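Local coordinates for protein probable tagatose 6-phosphate kinase (Sinorhizobium meliloti, PDB 3TXV) that probably works in carbohydrate metabolism, perhaps as a tagatose 6-phosphate kinase, and belongs to a family related to the GatZ/KbaZ subunits of tagatose-bisphosphate aldolase, at residues 238-242 and 268-272; 261-267 and 282-288. All coordinates share one frame; numbering follows the deposited sequence.

Contact 1 (238-242 and 268-272); sequences NVIAY and DYQTP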
# COMPACT_ATOMS: atom_id res chain seq x y z
N ASN A 238 -7.57 5.55 16.53
CA ASN A 238 -6.46 6.31 17.10
C ASN A 238 -5.13 5.98 16.44
O ASN A 238 -4.91 4.86 16.02
CB ASN A 238 -6.47 6.21 18.66
CG ASN A 238 -5.14 5.67 19.25
OD1 ASN A 238 -4.43 6.36 20.05
ND2 ASN A 238 -4.80 4.42 18.88
N VAL A 239 -4.27 6.99 16.30
CA VAL A 239 -2.94 6.88 15.70
C VAL A 239 -1.86 7.06 16.78
O VAL A 239 -1.99 7.89 17.69
CB VAL A 239 -2.75 7.95 14.58
CG1 VAL A 239 -1.34 7.92 13.93
CG2 VAL A 239 -3.85 7.84 13.53
N ILE A 240 -0.78 6.27 16.69
CA ILE A 240 0.40 6.47 17.54
C ILE A 240 1.43 7.16 16.67
O ILE A 240 1.81 6.64 15.63
CB ILE A 240 1.02 5.15 18.03
CG1 ILE A 240 0.02 4.25 18.80
CG2 ILE A 240 2.34 5.39 18.76
CD1 ILE A 240 -0.73 4.89 19.90
N ALA A 241 1.87 8.33 17.08
CA ALA A 241 2.87 9.10 16.33
C ALA A 241 4.31 8.59 16.54
O ALA A 241 4.66 8.09 17.61
CB ALA A 241 2.77 10.57 16.71
N TYR A 242 5.13 8.75 15.50
CA TYR A 242 6.56 8.44 15.52
C TYR A 242 7.34 9.22 16.57
O TYR A 242 7.46 10.44 16.49
CB TYR A 242 7.16 8.74 14.13
CG TYR A 242 8.67 8.64 13.98
CD1 TYR A 242 9.39 7.57 14.53
CD2 TYR A 242 9.38 9.61 13.26
CE1 TYR A 242 10.77 7.48 14.39
CE2 TYR A 242 10.77 9.54 13.11
CZ TYR A 242 11.45 8.47 13.68
OH TYR A 242 12.81 8.38 13.53
N ASP A 268 0.78 5.19 7.42
CA ASP A 268 -0.57 5.70 7.19
C ASP A 268 -1.05 6.56 8.33
O ASP A 268 -0.80 6.23 9.50
CB ASP A 268 -1.53 4.55 7.00
CG ASP A 268 -1.24 3.78 5.73
OD1 ASP A 268 -0.28 2.97 5.72
OD2 ASP A 268 -1.97 4.00 4.74
N TYR A 269 -1.70 7.67 7.97
CA TYR A 269 -2.34 8.62 8.90
C TYR A 269 -1.35 9.36 9.76
O TYR A 269 -1.77 10.02 10.70
CB TYR A 269 -3.40 7.95 9.83
CG TYR A 269 -4.32 7.01 9.12
CD1 TYR A 269 -5.23 7.48 8.18
CD2 TYR A 269 -4.27 5.65 9.36
CE1 TYR A 269 -6.06 6.63 7.46
CE2 TYR A 269 -5.10 4.77 8.65
CZ TYR A 269 -6.01 5.28 7.70
OH TYR A 269 -6.87 4.47 7.00
N GLN A 270 -0.06 9.26 9.49
CA GLN A 270 0.89 9.98 10.35
C GLN A 270 0.87 11.48 10.01
O GLN A 270 0.54 11.83 8.87
CB GLN A 270 2.30 9.37 10.26
CG GLN A 270 2.45 8.01 10.91
CD GLN A 270 2.75 8.06 12.41
OE1 GLN A 270 3.47 8.92 12.89
NE2 GLN A 270 2.20 7.14 13.15
N THR A 271 1.22 12.34 10.96
CA THR A 271 1.26 13.80 10.70
C THR A 271 2.41 14.21 9.78
O THR A 271 3.55 13.78 10.01
CB THR A 271 1.41 14.66 11.98
OG1 THR A 271 2.71 14.43 12.58
CG2 THR A 271 0.26 14.41 13.00
N PRO A 272 2.15 15.06 8.77
CA PRO A 272 3.20 15.56 7.87
C PRO A 272 4.55 15.75 8.55
O PRO A 272 5.60 15.54 7.92
CB PRO A 272 2.65 16.92 7.40
CG PRO A 272 1.15 16.86 7.64
CD PRO A 272 0.83 15.55 8.35

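Contact 2 (261-267 and 282-288); sequences VFEAHST and GFAILKV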
# COMPACT_ATOMS: atom_id res chain seq x y z
N VAL A 261 18.86 1.67 3.34
CA VAL A 261 17.96 2.51 4.13
C VAL A 261 16.95 1.61 4.82
O VAL A 261 16.89 0.42 4.53
CB VAL A 261 17.23 3.52 3.23
CG1 VAL A 261 18.23 4.36 2.45
CG2 VAL A 261 16.32 2.79 2.27
N PHE A 262 16.14 2.17 5.72
CA PHE A 262 14.95 1.44 6.21
C PHE A 262 13.65 1.67 5.42
O PHE A 262 13.29 2.80 5.13
CB PHE A 262 14.70 1.75 7.68
CG PHE A 262 15.77 1.23 8.58
CD1 PHE A 262 16.38 0.01 8.31
CD2 PHE A 262 16.14 1.95 9.71
CE1 PHE A 262 17.38 -0.48 9.16
CE2 PHE A 262 17.12 1.48 10.56
CZ PHE A 262 17.74 0.27 10.29
N GLU A 263 12.97 0.58 5.08
CA GLU A 263 11.57 0.64 4.69
C GLU A 263 10.71 0.59 5.93
O GLU A 263 10.92 -0.25 6.84
CB GLU A 263 11.22 -0.55 3.83
CG GLU A 263 9.80 -0.54 3.34
CD GLU A 263 9.60 -1.35 2.06
OE1 GLU A 263 10.32 -1.10 1.05
OE2 GLU A 263 8.70 -2.23 2.06
N ALA A 264 9.75 1.50 5.97
CA ALA A 264 8.77 1.50 7.06
C ALA A 264 7.34 1.28 6.57
O ALA A 264 6.88 1.92 5.62
CB ALA A 264 8.90 2.76 7.91
N HIS A 265 6.65 0.33 7.20
CA HIS A 265 5.26 0.05 6.86
C HIS A 265 4.35 0.73 7.87
O HIS A 265 4.75 0.98 8.99
CB HIS A 265 4.98 -1.46 6.85
CG HIS A 265 5.67 -2.22 5.74
ND1 HIS A 265 5.26 -3.48 5.34
CD2 HIS A 265 6.72 -1.89 4.94
CE1 HIS A 265 6.04 -3.89 4.35
NE2 HIS A 265 6.94 -2.95 4.10
N SER A 266 3.13 1.04 7.45
CA SER A 266 2.10 1.61 8.33
C SER A 266 2.41 3.04 8.75
O SER A 266 2.18 3.44 9.91
CB SER A 266 1.81 0.72 9.57
OG SER A 266 2.01 -0.65 9.27
N THR A 267 2.92 3.82 7.81
CA THR A 267 3.12 5.25 8.03
C THR A 267 1.80 5.95 7.83
O THR A 267 1.72 7.17 8.00
CB THR A 267 4.05 5.87 6.98
OG1 THR A 267 3.54 5.57 5.66
CG2 THR A 267 5.52 5.35 7.13
N GLY A 282 16.10 8.22 8.34
CA GLY A 282 16.45 7.11 7.47
C GLY A 282 15.44 5.99 7.28
O GLY A 282 15.76 4.95 6.65
N PHE A 283 14.23 6.18 7.81
CA PHE A 283 13.14 5.32 7.39
C PHE A 283 12.73 5.98 6.11
O PHE A 283 11.86 6.83 6.08
CB PHE A 283 12.06 5.31 8.46
CG PHE A 283 12.61 5.07 9.82
CD1 PHE A 283 12.87 3.77 10.26
CD2 PHE A 283 12.96 6.14 10.64
CE1 PHE A 283 13.44 3.54 11.52
CE2 PHE A 283 13.51 5.92 11.91
CZ PHE A 283 13.75 4.63 12.35
N ALA A 284 13.44 5.64 5.04
CA ALA A 284 13.45 6.44 3.83
C ALA A 284 12.45 5.97 2.81
O ALA A 284 12.16 6.68 1.85
CB ALA A 284 14.83 6.49 3.23
N ILE A 285 11.97 4.75 2.98
CA ILE A 285 10.90 4.24 2.14
C ILE A 285 9.71 4.11 3.04
O ILE A 285 9.77 3.43 4.08
CB ILE A 285 11.22 2.89 1.53
CG1 ILE A 285 12.35 3.02 0.51
CG2 ILE A 285 9.97 2.33 0.93
CD1 ILE A 285 13.14 1.79 0.36
N LEU A 286 8.64 4.78 2.62
CA LEU A 286 7.43 4.99 3.39
C LEU A 286 6.30 4.31 2.68
O LEU A 286 5.85 4.78 1.64
CB LEU A 286 7.13 6.48 3.45
CG LEU A 286 8.18 7.30 4.19
CD1 LEU A 286 8.16 8.72 3.70
CD2 LEU A 286 7.95 7.21 5.71
N LYS A 287 5.75 3.27 3.24
CA LYS A 287 4.64 2.63 2.59
C LYS A 287 3.32 3.16 3.09
O LYS A 287 3.04 3.14 4.25
CB LYS A 287 4.70 1.15 2.87
CG LYS A 287 5.78 0.44 2.15
CD LYS A 287 5.50 -1.03 2.09
CE LYS A 287 5.40 -1.52 0.69
NZ LYS A 287 6.27 -2.67 0.44
N VAL A 288 2.52 3.68 2.19
CA VAL A 288 1.22 4.09 2.56
C VAL A 288 0.33 3.37 1.64
O VAL A 288 0.65 3.22 0.51
CB VAL A 288 1.09 5.55 2.36
CG1 VAL A 288 1.43 5.90 1.00
CG2 VAL A 288 -0.26 6.02 2.74

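Contact 1 (238-242 and 268-272)
Tyr269 meets Val239 mainly through its CB, 3.7 Å from CG2 of Val239, and the two side chains cross at about a right angle. Its ring then leads away from 238-242, the OH bonding to the carbonyl of Tyr353 and the ring meeting Phe234 and Phe294 edge-to-face. Gln270 carries most of the contact. Turned about its CB-CG bond (chi2 -85°), the chain bends and brings the terminal amide to the backbone of 240-242. NE2 donates to Ile240 O at 2.6 Å, with the acceptor close to the amide plane, while OE1 accepts from Tyr242 N at 3.1 Å. One side-chain amide thus serves a backbone carbonyl and the N-H two residues further on, which fixes its rotation. The amide ties together two excursions at the C-terminal ends of a parallel eight-stranded barrel: the short, weakly paired strand 239-240, antiparallel to 233-234 after strand 223-227, and the connection leaving strand 261-264. Val239 CG1 packs 3.7 Å from Gln270 NE2, and Ala241 CA lies 3.5 Å from Gln270 OE1. Gln270 also touches Leu275 of helix 272-280. Next along, Thr271 is that helix's N-cap, its OG1 bonded to Ala274 N.

Contact 2 (261-267 and 282-288)
Strands 261-264 and 283-288 are the last two neighbours of a parallel (beta/alpha)8 barrel, joined through helix 272-280 in a beta-alpha-beta crossover. The axes of the two short strand segments cross at -35°. Ala264 N donates to Ile285 O at 2.7 Å, and Lys287 N returns a bond to Ala264 O at 3.0 Å. Outside the barrel, towards Leu250, Phe262 and Phe283 lie side by side, ring planes 30° apart but slid so far that they barely overlap (centroids 5.7 Å). Further along, Thr267 OG1 donates to Lys287 O (2.9 Å). On the barrel's inner face the contact turns polar. Glu263, with CG anti to its own N (chi1 -178°), extends OE2 between two donors: His265 NE2 arrives on the anti lone pair at 2.8 Å, and Lys287 NZ comes from above the carboxylate plane at 3.0 Å. CD of Lys287 sits over one face of the His265 imidazole, 3.4 Å from its centroid. Lys127 holds OE1 of Glu263, and Asp94 is a second partner of Lys287. An alanine in place of Glu263 would probably leave His265 NE2 without its acceptor, the imidazole freer to turn, and Lys127 and Lys287 short of one carboxylate. With NE2 committed to Glu263, ND1 is left to face Glu178 in a weak hydrogen bond, beside His95, consistent with a possible but unconfirmed metal site.

Contacts 1 and 2 run into each other, since Asp268 directly follows Thr267, and their centres lie 13 Å apart. Contact 2 is buried in the barrel wall, about 11 Å from the centre of the chain to its own centre; contact 1 lies further out, about 16 Å by the same measure, among the loops beyond the strands' C-terminal ends. Two side chains of contact 1 reach back to contact 2. Tyr242 OH, bonded to Asp281, packs against Phe283 CE2, and Asp268 OD2, which accepts from Gly289 N and Gly291 N, lies 3.3 Å from Val288 CG2. The possible metal site, unconfirmed, involves His265 of contact 2; contact 1 supplies none of its three residues.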